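Local coordinates for protein glutathione S-transferase 2 (Onchocerca volvulus, PDB 1TU7) that catalyses the conjugation of glutathione to electrophilic compounds as a pi-class homodimer and appears central to the detoxification system of this parasitic nematode, at residues S9-A14 with L154-D159; P16-L21 with I26-D31; V99-M104 with P201-G206. All coordinates share one frame; numbering follows the deposited sequence.

Interaction 1: residues S9-A14 with L154-D159. With GSH (glutathione), chain C.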
loop_
_atom_site.group_PDB
_atom_site.type_symbol
_atom_site.label_atom_id
_atom_site.label_comp_id
_atom_site.label_asym_id
_atom_site.label_seq_id
_atom_site.Cartn_x
_atom_site.Cartn_y
_atom_site.Cartn_z
ATOM N N SER A 9 -14.950 15.394 -0.026
ATOM C CA SER A 9 -14.750 16.596 -0.800
ATOM C C SER A 9 -13.455 17.284 -0.408
ATOM O O SER A 9 -13.419 18.449 -0.034
ATOM C CB SER A 9 -15.945 17.542 -0.695
ATOM O OG SER A 9 -15.956 18.380 -1.820
ATOM N N ILE A 10 -12.377 16.516 -0.502
ATOM C CA ILE A 10 -11.019 16.952 -0.218
ATOM C C ILE A 10 -10.143 16.210 -1.218
ATOM O O ILE A 10 -10.588 15.270 -1.884
ATOM C CB ILE A 10 -10.550 16.574 1.230
ATOM C CG1 ILE A 10 -10.492 15.060 1.398
ATOM C CG2 ILE A 10 -11.443 17.245 2.274
ATOM C CD1 ILE A 10 -9.852 14.560 2.682
ATOM N N ARG A 11 -8.881 16.598 -1.287
ATOM C CA ARG A 11 -7.937 15.917 -2.145
ATOM C C ARG A 11 -7.618 14.538 -1.589
ATOM O O ARG A 11 -7.987 13.526 -2.195
ATOM C CB ARG A 11 -6.714 16.767 -2.364
ATOM C CG ARG A 11 -7.020 17.985 -3.238
ATOM C CD ARG A 11 -6.035 19.131 -3.154
ATOM N NE ARG A 11 -4.724 18.771 -3.627
ATOM C CZ ARG A 11 -3.803 19.650 -4.003
ATOM N NH1 ARG A 11 -4.048 20.941 -3.952
ATOM N NH2 ARG A 11 -2.619 19.248 -4.418
ATOM N N GLY A 12 -6.974 14.498 -0.434
ATOM C CA GLY A 12 -6.740 13.254 0.259
ATOM C C GLY A 12 -6.241 12.127 -0.621
ATOM O O GLY A 12 -5.386 12.320 -1.475
ATOM N N LEU A 13 -6.768 10.934 -0.391
ATOM C CA LEU A 13 -6.335 9.729 -1.096
ATOM C C LEU A 13 -6.860 9.623 -2.485
ATOM O O LEU A 13 -6.326 8.845 -3.281
ATOM C CB LEU A 13 -6.796 8.487 -0.327
ATOM C CG LEU A 13 -6.236 8.328 1.080
ATOM C CD1 LEU A 13 -6.888 7.127 1.721
ATOM C CD2 LEU A 13 -4.718 8.191 1.056
ATOM N N ALA A 14 -7.914 10.359 -2.801
ATOM C CA ALA A 14 -8.542 10.288 -4.114
ATOM C C ALA A 14 -7.775 11.062 -5.135
ATOM O O ALA A 14 -7.929 10.767 -6.307
ATOM C CB ALA A 14 -9.958 10.793 -4.081
ATOM N N LEU A 154 3.202 10.930 -7.371
ATOM C CA LEU A 154 4.340 11.783 -7.026
ATOM C C LEU A 154 3.986 13.260 -7.177
ATOM O O LEU A 154 4.329 14.086 -6.337
ATOM C CB LEU A 154 5.572 11.418 -7.847
ATOM C CG LEU A 154 6.819 12.273 -7.567
ATOM C CD1 LEU A 154 7.293 12.138 -6.148
ATOM C CD2 LEU A 154 7.916 11.856 -8.527
ATOM N N PHE A 155 3.346 13.607 -8.289
ATOM C CA PHE A 155 2.920 14.972 -8.531
ATOM C C PHE A 155 2.098 15.498 -7.358
ATOM O O PHE A 155 2.370 16.574 -6.811
ATOM C CB PHE A 155 2.129 15.065 -9.841
ATOM C CG PHE A 155 1.523 16.424 -10.104
ATOM C CD1 PHE A 155 0.216 16.533 -10.531
ATOM C CD2 PHE A 155 2.266 17.584 -9.957
ATOM C CE1 PHE A 155 -0.363 17.742 -10.775
ATOM C CE2 PHE A 155 1.703 18.812 -10.221
ATOM C CZ PHE A 155 0.391 18.893 -10.635
ATOM N N GLU A 156 1.084 14.765 -6.952
ATOM C CA GLU A 156 0.242 15.218 -5.864
ATOM C C GLU A 156 1.031 15.353 -4.570
ATOM O O GLU A 156 0.881 16.325 -3.852
ATOM C CB GLU A 156 -0.941 14.259 -5.681
ATOM C CG GLU A 156 -1.825 14.595 -4.490
ATOM C CD GLU A 156 -2.661 15.856 -4.604
ATOM O OE1 GLU A 156 -2.563 16.561 -5.641
ATOM O OE2 GLU A 156 -3.448 16.098 -3.640
ATOM N N GLU A 157 1.901 14.403 -4.282
ATOM C CA GLU A 157 2.662 14.458 -3.027
ATOM C C GLU A 157 3.576 15.661 -3.010
ATOM O O GLU A 157 3.688 16.345 -1.973
ATOM C CB GLU A 157 3.425 13.162 -2.789
ATOM C CG GLU A 157 3.731 12.946 -1.322
ATOM C CD GLU A 157 2.474 12.750 -0.528
ATOM O OE1 GLU A 157 1.431 12.307 -1.061
ATOM O OE2 GLU A 157 2.525 13.045 0.680
ATOM N N LEU A 158 4.221 15.963 -4.124
ATOM C CA LEU A 158 5.064 17.158 -4.213
ATOM C C LEU A 158 4.210 18.414 -4.091
ATOM O O LEU A 158 4.619 19.384 -3.457
ATOM C CB LEU A 158 5.829 17.184 -5.523
ATOM C CG LEU A 158 6.851 16.054 -5.668
ATOM C CD1 LEU A 158 7.447 16.101 -7.036
ATOM C CD2 LEU A 158 7.923 16.045 -4.572
ATOM N N ASP A 159 3.032 18.420 -4.687
ATOM C CA ASP A 159 2.188 19.602 -4.684
ATOM C C ASP A 159 1.712 19.904 -3.268
ATOM O O ASP A 159 1.788 21.031 -2.804
ATOM C CB ASP A 159 1.024 19.410 -5.634
ATOM C CG ASP A 159 0.358 20.700 -5.974
ATOM O OD1 ASP A 159 0.943 21.451 -6.785
ATOM O OD2 ASP A 159 -0.699 21.051 -5.443
HETATM N N1 GSH C . -5.881 1.887 2.418
HETATM C CA1 GSH C . -6.983 2.723 2.131
HETATM C C1 GSH C . -6.992 3.223 0.748
HETATM O O11 GSH C . -5.769 3.530 0.277
HETATM O O12 GSH C . -7.972 3.489 -0.039
HETATM C CB1 GSH C . -7.440 3.736 3.091
HETATM C CG1 GSH C . -8.845 4.265 2.956
HETATM C CD1 GSH C . -9.153 5.274 4.051
HETATM O OE1 GSH C . -8.289 5.396 5.087
HETATM N N2 GSH C . -10.232 5.998 3.930
HETATM C CA2 GSH C . -10.613 7.051 4.874
HETATM C C2 GSH C . -12.063 6.939 5.140
HETATM O O2 GSH C . -12.912 6.400 4.196
HETATM C CB2 GSH C . -10.368 8.433 4.274
HETATM S SG2 GSH C . -8.607 8.829 4.225
HETATM N N3 GSH C . -12.542 7.349 6.302
HETATM C CA3 GSH C . -13.959 7.242 6.522
HETATM C C3 GSH C . -14.257 6.336 7.672
HETATM O O31 GSH C . -13.495 5.329 8.046
HETATM O O32 GSH C . -15.440 6.604 8.374
HETATM O O HOH W 1 -2.469 23.032 -5.328
HETATM O O HOH W 2 -3.524 14.464 -1.481
#

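Interaction 2: residues P16-L21 with I26-D31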
loop_
_atom_site.group_PDB
_atom_site.type_symbol
_atom_site.label_atom_id
_atom_site.label_comp_id
_atom_site.label_asym_id
_atom_site.label_seq_id
_atom_site.Cartn_x
_atom_site.Cartn_y
_atom_site.Cartn_z
ATOM N N PRO A 16 -4.744 11.484 -6.457
ATOM C CA PRO A 16 -3.947 10.888 -7.541
ATOM C C PRO A 16 -4.806 10.192 -8.567
ATOM O O PRO A 16 -4.438 10.170 -9.756
ATOM C CB PRO A 16 -3.013 9.940 -6.833
ATOM C CG PRO A 16 -2.884 10.549 -5.485
ATOM C CD PRO A 16 -4.267 11.045 -5.125
ATOM N N ILE A 17 -5.923 9.599 -8.129
ATOM C CA ILE A 17 -6.859 8.954 -9.063
ATOM C C ILE A 17 -7.561 10.001 -9.926
ATOM O O ILE A 17 -7.681 9.858 -11.135
ATOM C CB ILE A 17 -7.838 8.058 -8.322
ATOM C CG1 ILE A 17 -7.105 6.950 -7.525
ATOM C CG2 ILE A 17 -8.852 7.488 -9.290
ATOM C CD1 ILE A 17 -7.909 6.436 -6.356
ATOM N N ARG A 18 -8.062 11.054 -9.308
ATOM C CA ARG A 18 -8.649 12.152 -10.069
ATOM C C ARG A 18 -7.666 12.681 -11.093
ATOM O O ARG A 18 -8.021 12.923 -12.235
ATOM C CB ARG A 18 -9.062 13.268 -9.128
ATOM C CG ARG A 18 -10.216 12.931 -8.222
ATOM C CD ARG A 18 -10.642 14.063 -7.390
ATOM N NE ARG A 18 -11.676 13.738 -6.403
ATOM C CZ ARG A 18 -11.572 13.971 -5.112
ATOM N NH1 ARG A 18 -10.467 14.437 -4.588
ATOM N NH2 ARG A 18 -12.600 13.688 -4.316
ATOM N N LEU A 19 -6.411 12.854 -10.704
ATOM C CA LEU A 19 -5.403 13.390 -11.609
ATOM C C LEU A 19 -5.193 12.454 -12.795
ATOM O O LEU A 19 -5.061 12.915 -13.918
ATOM C CB LEU A 19 -4.088 13.649 -10.879
ATOM C CG LEU A 19 -4.115 14.798 -9.870
ATOM C CD1 LEU A 19 -2.986 14.733 -8.858
ATOM C CD2 LEU A 19 -4.091 16.147 -10.610
ATOM N N PHE A 20 -5.107 11.145 -12.538
ATOM C CA PHE A 20 -5.011 10.139 -13.596
ATOM C C PHE A 20 -6.140 10.313 -14.616
ATOM O O PHE A 20 -5.895 10.430 -15.801
ATOM C CB PHE A 20 -5.004 8.741 -12.963
ATOM C CG PHE A 20 -4.878 7.598 -13.929
ATOM C CD1 PHE A 20 -3.814 6.721 -13.799
ATOM C CD2 PHE A 20 -5.818 7.325 -14.898
ATOM C CE1 PHE A 20 -3.677 5.632 -14.631
ATOM C CE2 PHE A 20 -5.664 6.216 -15.736
ATOM C CZ PHE A 20 -4.587 5.380 -15.588
ATOM N N LEU A 21 -7.373 10.361 -14.122
ATOM C CA LEU A 21 -8.557 10.399 -14.962
ATOM C C LEU A 21 -8.581 11.710 -15.742
ATOM O O LEU A 21 -8.840 11.722 -16.928
ATOM C CB LEU A 21 -9.793 10.221 -14.093
ATOM C CG LEU A 21 -9.953 8.872 -13.417
ATOM C CD1 LEU A 21 -10.979 8.929 -12.344
ATOM C CD2 LEU A 21 -10.342 7.796 -14.438
ATOM N N ILE A 26 -10.304 10.692 -19.218
ATOM C CA ILE A 26 -11.322 9.690 -18.927
ATOM C C ILE A 26 -12.401 10.408 -18.159
ATOM O O ILE A 26 -12.190 10.851 -17.007
ATOM C CB ILE A 26 -10.754 8.524 -18.101
ATOM C CG1 ILE A 26 -9.592 7.867 -18.819
ATOM C CG2 ILE A 26 -11.873 7.533 -17.759
ATOM C CD1 ILE A 26 -8.760 7.002 -17.873
ATOM N N LYS A 27 -13.546 10.603 -18.795
ATOM C CA LYS A 27 -14.621 11.317 -18.149
ATOM C C LYS A 27 -15.221 10.471 -17.055
ATOM O O LYS A 27 -15.426 9.269 -17.208
ATOM C CB LYS A 27 -15.684 11.748 -19.159
ATOM C CG LYS A 27 -15.134 12.446 -20.369
ATOM C CD LYS A 27 -14.421 13.702 -20.034
ATOM C CE LYS A 27 -14.339 14.533 -21.335
ATOM N NZ LYS A 27 -13.497 15.733 -21.277
ATOM N N PHE A 28 -15.447 11.101 -15.914
ATOM C CA PHE A 28 -15.968 10.436 -14.731
ATOM C C PHE A 28 -16.856 11.343 -13.882
ATOM O O PHE A 28 -16.749 12.590 -13.911
ATOM C CB PHE A 28 -14.812 9.859 -13.878
ATOM C CG PHE A 28 -13.987 10.908 -13.161
ATOM C CD1 PHE A 28 -13.063 11.677 -13.842
ATOM C CD2 PHE A 28 -14.122 11.082 -11.788
ATOM C CE1 PHE A 28 -12.299 12.623 -13.167
ATOM C CE2 PHE A 28 -13.367 12.033 -11.117
ATOM C CZ PHE A 28 -12.444 12.792 -11.816
ATOM N N ILE A 29 -17.729 10.702 -13.102
ATOM C CA ILE A 29 -18.490 11.389 -12.061
ATOM C C ILE A 29 -17.592 11.522 -10.850
ATOM O O ILE A 29 -17.165 10.518 -10.280
ATOM C CB ILE A 29 -19.774 10.638 -11.682
ATOM C CG1 ILE A 29 -20.739 10.581 -12.876
ATOM C CG2 ILE A 29 -20.433 11.300 -10.513
ATOM C CD1 ILE A 29 -21.721 9.468 -12.744
ATOM N N ASP A 30 -17.271 12.765 -10.498
ATOM C CA ASP A 30 -16.511 13.083 -9.280
ATOM C C ASP A 30 -17.490 13.228 -8.140
ATOM O O ASP A 30 -18.066 14.291 -7.958
ATOM C CB ASP A 30 -15.632 14.325 -9.494
ATOM C CG ASP A 30 -14.549 14.449 -8.466
ATOM O OD1 ASP A 30 -13.984 15.559 -8.302
ATOM O OD2 ASP A 30 -14.168 13.471 -7.804
ATOM N N ASP A 31 -17.769 12.111 -7.474
ATOM C CA ASP A 31 -18.810 12.010 -6.471
ATOM C C ASP A 31 -18.229 12.342 -5.106
ATOM O O ASP A 31 -17.659 11.492 -4.440
ATOM C CB ASP A 31 -19.399 10.588 -6.524
ATOM C CG ASP A 31 -20.488 10.347 -5.533
ATOM O OD1 ASP A 31 -20.671 9.180 -5.101
ATOM O OD2 ASP A 31 -21.241 11.258 -5.166
HETATM O O HOH W 3 -14.774 12.121 -5.485
#

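Interaction 3: residues V99-M104 with P201-G206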
loop_
_atom_site.group_PDB
_atom_site.type_symbol
_atom_site.label_atom_id
_atom_site.label_comp_id
_atom_site.label_asym_id
_atom_site.label_seq_id
_atom_site.Cartn_x
_atom_site.Cartn_y
_atom_site.Cartn_z
ATOM N N VAL A 99 1.876 8.918 4.437
ATOM C CA VAL A 99 1.536 8.474 5.797
ATOM C C VAL A 99 2.182 9.417 6.808
ATOM O O VAL A 99 1.540 9.830 7.779
ATOM C CB VAL A 99 1.997 7.026 6.041
ATOM C CG1 VAL A 99 1.918 6.634 7.518
ATOM C CG2 VAL A 99 1.143 6.069 5.250
ATOM N N LYS A 100 3.428 9.788 6.587
ATOM C CA LYS A 100 4.110 10.705 7.504
ATOM C C LYS A 100 3.450 12.072 7.500
ATOM O O LYS A 100 3.217 12.682 8.569
ATOM C CB LYS A 100 5.591 10.854 7.160
ATOM C CG LYS A 100 6.379 9.568 7.397
ATOM C CD LYS A 100 7.855 9.692 7.061
ATOM C CE LYS A 100 8.540 8.337 7.206
ATOM N NZ LYS A 100 8.127 7.329 6.174
ATOM N N TYR A 101 3.183 12.567 6.307
ATOM C CA TYR A 101 2.508 13.838 6.134
ATOM C C TYR A 101 1.156 13.834 6.840
ATOM O O TYR A 101 0.865 14.744 7.614
ATOM C CB TYR A 101 2.348 14.117 4.636
ATOM C CG TYR A 101 1.421 15.252 4.302
ATOM C CD1 TYR A 101 1.868 16.560 4.350
ATOM C CD2 TYR A 101 0.099 15.014 3.940
ATOM C CE1 TYR A 101 1.019 17.619 4.063
ATOM C CE2 TYR A 101 -0.756 16.063 3.627
ATOM C CZ TYR A 101 -0.300 17.353 3.685
ATOM O OH TYR A 101 -1.178 18.372 3.364
ATOM N N THR A 102 0.351 12.811 6.610
ATOM C CA THR A 102 -0.996 12.797 7.209
ATOM C C THR A 102 -0.978 12.621 8.732
ATOM O O THR A 102 -1.843 13.168 9.411
ATOM C CB THR A 102 -1.908 11.751 6.573
ATOM O OG1 THR A 102 -1.316 10.479 6.624
ATOM C CG2 THR A 102 -2.110 11.992 5.117
ATOM N N ARG A 103 -0.001 11.909 9.277
ATOM C CA ARG A 103 0.094 11.761 10.734
ATOM C C ARG A 103 0.339 13.149 11.325
ATOM O O ARG A 103 -0.299 13.545 12.297
ATOM C CB ARG A 103 1.224 10.813 11.110
ATOM N N MET A 104 1.227 13.910 10.710
ATOM C CA MET A 104 1.515 15.265 11.161
ATOM C C MET A 104 0.255 16.119 11.053
ATOM O O MET A 104 -0.151 16.758 12.015
ATOM C CB MET A 104 2.686 15.854 10.416
ATOM C CG MET A 104 3.020 17.267 10.805
ATOM S SD MET A 104 2.074 18.520 9.937
ATOM C CE MET A 104 2.603 18.182 8.282
ATOM N N PRO A 201 -9.811 21.771 -0.157
ATOM C CA PRO A 201 -8.943 21.379 0.954
ATOM C C PRO A 201 -8.106 20.158 0.615
ATOM O O PRO A 201 -8.591 19.238 -0.030
ATOM C CB PRO A 201 -9.915 21.056 2.091
ATOM C CG PRO A 201 -11.176 21.604 1.707
ATOM C CD PRO A 201 -11.240 21.709 0.205
ATOM N N VAL A 202 -6.854 20.170 1.027
ATOM C CA VAL A 202 -6.010 18.987 0.876
ATOM C C VAL A 202 -6.509 17.860 1.772
ATOM O O VAL A 202 -6.567 16.706 1.361
ATOM C CB VAL A 202 -4.514 19.281 1.156
ATOM C CG1 VAL A 202 -3.676 18.015 1.044
ATOM C CG2 VAL A 202 -3.995 20.370 0.216
ATOM N N ASN A 203 -6.817 18.221 3.023
ATOM C CA ASN A 203 -7.118 17.251 4.065
ATOM C C ASN A 203 -8.485 17.514 4.681
ATOM O O ASN A 203 -9.070 18.565 4.494
ATOM C CB ASN A 203 -6.023 17.318 5.132
ATOM C CG ASN A 203 -4.636 17.187 4.519
ATOM O OD1 ASN A 203 -3.796 18.123 4.550
ATOM N ND2 ASN A 203 -4.427 16.060 3.898
ATOM N N GLY A 204 -8.995 16.518 5.394
ATOM C CA GLY A 204 -10.333 16.560 5.981
ATOM C C GLY A 204 -10.502 17.457 7.180
ATOM O O GLY A 204 -11.631 17.763 7.590
ATOM N N ASN A 205 -9.393 17.878 7.774
ATOM C CA ASN A 205 -9.451 18.789 8.905
ATOM C C ASN A 205 -9.128 20.235 8.519
ATOM O O ASN A 205 -9.030 21.102 9.373
ATOM C CB ASN A 205 -8.522 18.291 10.018
ATOM C CG ASN A 205 -7.057 18.379 9.641
ATOM O OD1 ASN A 205 -6.715 18.740 8.506
ATOM N ND2 ASN A 205 -6.171 18.082 10.600
ATOM N N GLY A 206 -8.949 20.490 7.222
ATOM C CA GLY A 206 -8.703 21.812 6.714
ATOM C C GLY A 206 -7.312 22.364 6.976
ATOM O O GLY A 206 -7.043 23.493 6.646
#

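Interaction 1: residues S9-A14 with L154-D159
Arg11 reaches from the loop between strand 3-8 and helix 15-23 to Glu156 and Asp159 on helix 149-164, forming a salt-bridge network that ties the thioredoxin-like N-terminal domain of this glutathione transferase to its helical C-terminal domain. The two acids lie three residues apart, just under one helical turn, which lets both face the same cation. Along the arginine, CB, CG and CD run past Glu156 OE2, CB coming within 3.6 Å of it. The chain then bends at its third torsion (chi3 64°), bringing the guanidinium edge against the carboxylates. NE donates to the syn lone pair of Glu156 OE2 at 3.0 Å, almost in the guanidinium plane. NH2 serves two acceptors. It meets Glu156 OE1 at 3.0 Å from above the carboxylate plane, and Asp159 OD2 at 2.8 Å on the anti side, with a nearly straight N-H...O angle of 172°. The grip on Glu156 is thus side-on, one nitrogen to each oxygen, but twisted, the two planes standing 47° apart; the Asp159 carboxylate lies much closer to coplanar. NH1 completes the run through a water that donates in turn to Asp159 OD2.

Arginine suits this buried place because one flat group can serve both acids, and the acids probably offset the positive charge of both Arg11 and nearby Arg195 of helix 186-197, which makes weak, long ion pairs with them. The loop also borders the active site: Tyr7 OH is hydrogen-bonded to Leu13 N, and Leu13 CD1 lies 3.5 Å from the glutathione sulfur SG2. A second water joins loop to helix, donating to Gly12 O at 2.8 Å and to Glu156 OE2 at 2.7 Å.

Interaction 2: residues P16-L21 with I26-D31
The backbones of 16-21 and 26-31 draw together where the chain turns out of helix 15-23, with the CA atoms of Leu21 and Ile26 4.9 Å apart, and diverge to 8.0 Å between those of Arg18 and Asp30. At the close end Ile26 N donates to Leu21 O at 2.9 Å.

Leu21 buries more surface here than any other residue. Its CD1 methyl sits over the centre of the Phe28 ring, 3.7 Å from the centroid and 11° off the normal, a well-aligned CH-pi contact, while CD2 packs on Ile26 CG2. A forked side chain suits this place because its branches serve two neighbours at once. Phe28 presents the face from an uncommon torsion, its CG lying between the backbone N and the carbonyl carbon (chi1 72°). Ile26 CD1 meets Phe20 differently, approaching the ring edge at CE2 from 3.8 Å.

At the wider end Arg18, extended from CG to NE, spans the gap. NE donates to the syn lone pair of Asp30 OD2 at 2.9 Å in a salt bridge, although the two flat groups stand 69° apart. A water accepts from Arg18 NH2 and is close enough to donate to the same OD2. NH1 turns elsewhere, to Ile10 O and Glu15 OE1, and NH2 also reaches Phe8 O.

In this beta-alpha-beta unit of the thioredoxin-like domain, apolar contacts seat the helix on the chain leading into strand 29-33, while Arg18, through three donating nitrogens, ties it to the strand itself and the active-site loop; Asp30, also paired with Arg32, probably helps balance the charge there.

Interaction 3: residues V99-M104 with P201-G206
Segment 99-104 is regular helix, part of the long helix 81-107, whereas 201-206 belongs to the C-terminal tail after helix 186-197 and folds into a type I beta turn from Asn203 to Gly206. The turn closes with a weak bond of 3.3 Å from Gly206 N to Asn203 O.

One aromatic side chain does most of the bridging. Tyr101 CG lies opposite the backbone N (chi1 168°), a setting that carries the ring away from the helix toward the tail, where Asn203 comes to meet it from the other direction. The phenol OH lies 2.9 Å from Asn203 OD1, in a weak hydrogen bond whose proton may instead serve another acceptor. The amide also accompanies the ring: ND2 stands at its edge, 3.7 Å from CE2, with the amide and ring planes 46° apart. Val202 packs its CG1 methyl against the end of the phenol, 3.4 Å from Tyr101 OH and 4.3 Å from CZ.

The residue types match these roles. Tyrosine is long enough to span from helix to tail and ends in a polar group, asparagine offers it a carbonyl oxygen, and valine also packs on Val160 and Ile163 of helix 149-164. The Tyr101 ring itself packs beside Tyr116, Glu157 and His161. Further along the turn, Gly204 N is held by Tyr106 OH and Asn205 ND2 by Ile105 O, so the tail is bound to the helix at several points. In this pi-class transferase the C-terminal tail thus runs back from the all-helical C-terminal domain to the loop beside the glutathione site.

In the fold
All three contacts are buried, but they differ in depth: the centre of interaction 1 is about 4 Å from that of the chain, and those of interactions 2 and 3 about 12 and 13 Å. Their chemistry follows their place. Interaction 1 joins the two domains through charge, interaction 2 is largely hydrophobic within the N-terminal domain, and interaction 3 fixes the tail with a small, mainly polar contact. The loop 9-14 connects them: Ile10 O accepts from Arg18 NH1 of interaction 2, while Arg11 N and Gly12 N probably bond to Pro201 O and Val202 O of interaction 3. Interactions 2 and 3 themselves do not touch.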